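Local coordinates for protein glutathione S-transferase delta (Bombyx mori, PDB 3VK9) that probably conjugates glutathione to electrophilic substrates, as a homodimeric delta-class glutathione transferase, at residues L154-V165 with W184-Y195. Residues are numbered along the deposited sequence; the frame is centred on the assembly and turned at random. Where two conformers were deposited one is given.
Sequences LTVADLSLIASV and WYETVKSTAPGY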
loop_
_atom_site.group_PDB
_atom_site.type_symbol
_atom_site.label_atom_id
_atom_site.label_comp_id
_atom_site.label_asym_id
_atom_site.label_seq_id
_atom_site.Cartn_x
_atom_site.Cartn_y
_atom_site.Cartn_z
ATOM N N LEU A 154 14.346 15.112 -0.889
ATOM C CA LEU A 154 14.329 13.683 -1.171
ATOM C C LEU A 154 13.674 12.948 0.012
ATOM O O LEU A 154 13.997 13.217 1.171
ATOM C CB LEU A 154 15.751 13.172 -1.366
ATOM C CG LEU A 154 15.900 11.689 -1.727
ATOM C CD1 LEU A 154 15.685 11.495 -3.220
ATOM C CD2 LEU A 154 17.267 11.176 -1.302
ATOM N N THR A 155 12.744 12.043 -0.276
ATOM C CA THR A 155 12.121 11.236 0.795
ATOM C C THR A 155 12.050 9.750 0.435
ATOM O O THR A 155 12.290 9.357 -0.707
ATOM C CB THR A 155 10.699 11.717 1.140
ATOM O OG1 THR A 155 9.821 11.459 0.034
ATOM C CG2 THR A 155 10.686 13.222 1.474
ATOM N N VAL A 156 11.712 8.918 1.414
ATOM C CA VAL A 156 11.546 7.509 1.139
ATOM C C VAL A 156 10.518 7.267 0.026
ATOM O O VAL A 156 10.531 6.205 -0.596
ATOM C CB VAL A 156 11.158 6.718 2.414
ATOM C CG1 VAL A 156 12.346 6.640 3.360
ATOM C CG2 VAL A 156 9.948 7.365 3.093
ATOM N N ALA A 157 9.626 8.234 -0.214
ATOM C CA ALA A 157 8.689 8.123 -1.330
ATOM C C ALA A 157 9.390 8.157 -2.693
ATOM O O ALA A 157 9.048 7.385 -3.583
ATOM C CB ALA A 157 7.608 9.203 -1.256
ATOM N N ASP A 158 10.349 9.065 -2.867
ATOM C CA ASP A 158 11.149 9.068 -4.096
ATOM C C ASP A 158 11.866 7.717 -4.278
ATOM O O ASP A 158 11.897 7.137 -5.361
ATOM C CB ASP A 158 12.173 10.218 -4.075
ATOM C CG ASP A 158 11.518 11.601 -3.963
ATOM O OD1 ASP A 158 10.903 12.057 -4.952
ATOM O OD2 ASP A 158 11.630 12.233 -2.892
ATOM N N LEU A 159 12.452 7.213 -3.209
ATOM C CA LEU A 159 13.281 6.027 -3.312
ATOM C C LEU A 159 12.456 4.777 -3.669
ATOM O O LEU A 159 12.864 3.951 -4.486
ATOM C CB LEU A 159 14.064 5.821 -2.006
ATOM C CG LEU A 159 14.958 6.976 -1.530
ATOM C CD1 LEU A 159 15.699 6.612 -0.212
ATOM C CD2 LEU A 159 15.945 7.373 -2.607
ATOM N N SER A 160 11.297 4.646 -3.050
ATOM C CA SER A 160 10.395 3.540 -3.364
ATOM C C SER A 160 9.856 3.689 -4.791
ATOM O O SER A 160 9.851 2.733 -5.562
ATOM C CB SER A 160 9.250 3.479 -2.350
ATOM O OG SER A 160 8.406 2.381 -2.612
ATOM N N LEU A 161 9.420 4.897 -5.143
ATOM C CA LEU A 161 8.869 5.128 -6.477
ATOM C C LEU A 161 9.910 4.960 -7.576
ATOM O O LEU A 161 9.594 4.485 -8.670
ATOM C CB LEU A 161 8.186 6.502 -6.588
ATOM C CG LEU A 161 6.692 6.531 -6.211
ATOM C CD1 LEU A 161 6.169 7.964 -5.993
ATOM C CD2 LEU A 161 5.811 5.778 -7.225
ATOM N N ILE A 162 11.151 5.351 -7.304
ATOM C CA ILE A 162 12.139 5.225 -8.349
ATOM C C ILE A 162 12.517 3.769 -8.550
ATOM O O ILE A 162 12.740 3.346 -9.670
ATOM C CB ILE A 162 13.370 6.166 -8.195
ATOM C CG1 ILE A 162 14.069 6.301 -9.558
ATOM C CG2 ILE A 162 14.334 5.645 -7.152
ATOM C CD1 ILE A 162 14.944 7.516 -9.697
ATOM N N ALA A 163 12.524 2.979 -7.473
ATOM C CA ALA A 163 12.780 1.552 -7.622
ATOM C C ALA A 163 11.716 0.916 -8.519
ATOM O O ALA A 163 12.027 0.072 -9.370
ATOM C CB ALA A 163 12.837 0.852 -6.270
ATOM N N SER A 164 10.464 1.329 -8.335
ATOM C CA SER A 164 9.377 0.874 -9.218
ATOM C C SER A 164 9.528 1.400 -10.654
ATOM O O SER A 164 9.655 0.615 -11.599
ATOM C CB SER A 164 8.024 1.296 -8.650
ATOM O OG SER A 164 7.822 0.714 -7.380
ATOM N N VAL A 165 9.525 2.723 -10.807
ATOM C CA VAL A 165 9.629 3.364 -12.128
ATOM C C VAL A 165 10.821 2.896 -12.956
ATOM O O VAL A 165 10.686 2.635 -14.157
ATOM C CB VAL A 165 9.673 4.914 -12.051
ATOM C CG1 VAL A 165 9.915 5.497 -13.441
ATOM C CG2 VAL A 165 8.377 5.482 -11.442
ATOM N N TRP A 184 12.429 14.437 -12.769
ATOM C CA TRP A 184 12.532 13.811 -11.445
ATOM C C TRP A 184 13.437 12.564 -11.441
ATOM O O TRP A 184 14.314 12.421 -10.587
ATOM C CB TRP A 184 11.120 13.495 -10.936
ATOM C CG TRP A 184 11.055 12.527 -9.804
ATOM C CD1 TRP A 184 11.161 12.812 -8.469
ATOM C CD2 TRP A 184 10.862 11.118 -9.901
ATOM N NE1 TRP A 184 11.043 11.658 -7.731
ATOM C CE2 TRP A 184 10.855 10.602 -8.585
ATOM C CE3 TRP A 184 10.688 10.235 -10.972
ATOM C CZ2 TRP A 184 10.690 9.237 -8.313
ATOM C CZ3 TRP A 184 10.514 8.887 -10.706
ATOM C CH2 TRP A 184 10.522 8.398 -9.385
ATOM N N TYR A 185 13.223 11.664 -12.397
ATOM C CA TYR A 185 14.066 10.480 -12.541
ATOM C C TYR A 185 15.544 10.858 -12.479
ATOM O O TYR A 185 16.314 10.303 -11.682
ATOM C CB TYR A 185 13.766 9.807 -13.880
ATOM C CG TYR A 185 14.242 8.368 -14.024
ATOM C CD1 TYR A 185 13.819 7.373 -13.131
ATOM C CD2 TYR A 185 15.054 7.986 -15.099
ATOM C CE1 TYR A 185 14.233 6.050 -13.280
ATOM C CE2 TYR A 185 15.472 6.651 -15.258
ATOM C CZ TYR A 185 15.059 5.697 -14.345
ATOM O OH TYR A 185 15.461 4.392 -14.490
ATOM N N GLU A 186 15.935 11.810 -13.323
ATOM C CA GLU A 186 17.316 12.268 -13.359
ATOM C C GLU A 186 17.775 12.870 -12.034
ATOM O O GLU A 186 18.871 12.588 -11.572
ATOM C CB GLU A 186 17.530 13.289 -14.478
ATOM C CG GLU A 186 18.964 13.778 -14.535
ATOM C CD GLU A 186 19.185 14.861 -15.560
ATOM O OE1 GLU A 186 18.199 15.504 -15.984
ATOM O OE2 GLU A 186 20.354 15.077 -15.928
ATOM N N THR A 187 16.936 13.705 -11.432
ATOM C CA THR A 187 17.277 14.333 -10.161
ATOM C C THR A 187 17.565 13.280 -9.087
ATOM O O THR A 187 18.545 13.363 -8.351
ATOM C CB THR A 187 16.123 15.241 -9.637
ATOM O OG1 THR A 187 15.835 16.276 -10.585
ATOM C CG2 THR A 187 16.496 15.872 -8.292
ATOM N N VAL A 188 16.699 12.283 -9.000
ATOM C CA VAL A 188 16.842 11.285 -7.949
ATOM C C VAL A 188 18.091 10.427 -8.188
ATOM O O VAL A 188 18.861 10.185 -7.267
ATOM C CB VAL A 188 15.567 10.469 -7.776
ATOM C CG1 VAL A 188 15.790 9.298 -6.805
ATOM C CG2 VAL A 188 14.454 11.390 -7.251
ATOM N N LYS A 189 18.324 10.043 -9.437
ATOM C CA LYS A 189 19.534 9.309 -9.800
ATOM C C LYS A 189 20.797 10.010 -9.298
ATOM O O LYS A 189 21.727 9.365 -8.807
ATOM C CB LYS A 189 19.625 9.171 -11.322
ATOM C CG LYS A 189 18.795 8.058 -11.919
ATOM C CD LYS A 189 18.662 8.274 -13.413
ATOM C CE LYS A 189 18.813 6.993 -14.209
ATOM N NZ LYS A 189 18.889 7.346 -15.664
ATOM N N SER A 190 20.828 11.335 -9.427
ATOM C CA SER A 190 22.014 12.121 -9.102
ATOM C C SER A 190 22.048 12.600 -7.657
ATOM O O SER A 190 23.024 13.222 -7.229
ATOM C CB SER A 190 22.107 13.342 -10.022
ATOM O OG SER A 190 21.702 13.009 -11.331
ATOM N N THR A 191 20.984 12.344 -6.907
ATOM C CA THR A 191 20.955 12.829 -5.524
ATOM C C THR A 191 20.770 11.757 -4.453
ATOM O O THR A 191 21.137 11.963 -3.294
ATOM C CB THR A 191 19.934 13.979 -5.320
ATOM O OG1 THR A 191 18.642 13.577 -5.776
ATOM C CG2 THR A 191 20.378 15.235 -6.084
ATOM N N ALA A 192 20.208 10.611 -4.827
ATOM C CA ALA A 192 20.082 9.520 -3.872
ATOM C C ALA A 192 21.459 8.896 -3.613
ATOM O O ALA A 192 22.080 8.367 -4.529
ATOM C CB ALA A 192 19.100 8.470 -4.385
ATOM N N PRO A 193 21.949 8.966 -2.363
ATOM C CA PRO A 193 23.254 8.353 -2.082
ATOM C C PRO A 193 23.281 6.867 -2.501
ATOM O O PRO A 193 22.293 6.154 -2.296
ATOM C CB PRO A 193 23.373 8.476 -0.558
ATOM C CG PRO A 193 22.517 9.654 -0.203
ATOM C CD PRO A 193 21.349 9.586 -1.166
ATOM N N GLY A 194 24.388 6.425 -3.097
ATOM C CA GLY A 194 24.588 5.024 -3.432
ATOM C C GLY A 194 23.611 4.447 -4.443
ATOM O O GLY A 194 23.385 3.237 -4.478
ATOM N N TYR A 195 23.045 5.307 -5.286
ATOM C CA TYR A 195 22.041 4.869 -6.254
ATOM C C TYR A 195 22.551 3.766 -7.175
ATOM O O TYR A 195 21.829 2.813 -7.474
ATOM C CB TYR A 195 21.551 6.045 -7.097
ATOM C CG TYR A 195 20.399 5.714 -8.030
ATOM C CD1 TYR A 195 19.083 5.958 -7.648
ATOM C CD2 TYR A 195 20.625 5.174 -9.297
ATOM C CE1 TYR A 195 18.029 5.682 -8.488
ATOM C CE2 TYR A 195 19.565 4.885 -10.143
ATOM C CZ TYR A 195 18.270 5.146 -9.733
ATOM O OH TYR A 195 17.200 4.871 -10.559
#
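Trp184 and Asp158 make the one hydrogen bond between the two segments: the indole NE1 donates to OD1 over 2.8 Å at a fairly straight 160°. The oxygen lies close to the ring plane, whereas the carboxylate is turned obliquely to it and receives the N-H on its anti side. OD1 also accepts from the backbone N of Val149. The other oxygen, OD2, accepts from Thr155 N, and Thr155 OG1 in turn takes the N-H of Ala157; together they form the capping box that opens helix 156-165. Asp158 CG stands beside its own backbone N (chi1 -60°), which directs the carboxylate back toward the helix start, so that OD2 reaches Thr155 N while OD1 is left to Trp184 and Val149.

Apolar packing supplies the rest. The far end of the indole enters a hole formed by Asp158, Leu161, Ile162 and Val165, with CH2 3.7 Å from Ile162 CA, while Val188 CG2 lies over one ring face, toward the rim. Ile162 is the reciprocal knob, set among Trp184, Tyr185, Val188 and Tyr195. Its CD1 meets Val188 CG1 tip to tip at 3.5 Å and also touches Tyr185 CD1 and Tyr195 OH. Tyr185 passes Ile162 at about a right angle, its hydroxyl hydrogen-bonded to Glu169. Nearer the turn from Ala192 to Tyr195, Leu159 CD2 rests 3.8 Å from Ala192 CB, and Leu154 spreads over Ala192 and Pro193.

The helix axes cross at -112° within the all-helical C-terminal domain of the glutathione transferase fold, and helix 12-24 of the thioredoxin-like domain reaches Leu159, Ile162 and Tyr195. With both carboxylate oxygens engaged in a largely buried setting, Asp158 is probably held as an anion, joining the start of one helix to the indole of the other.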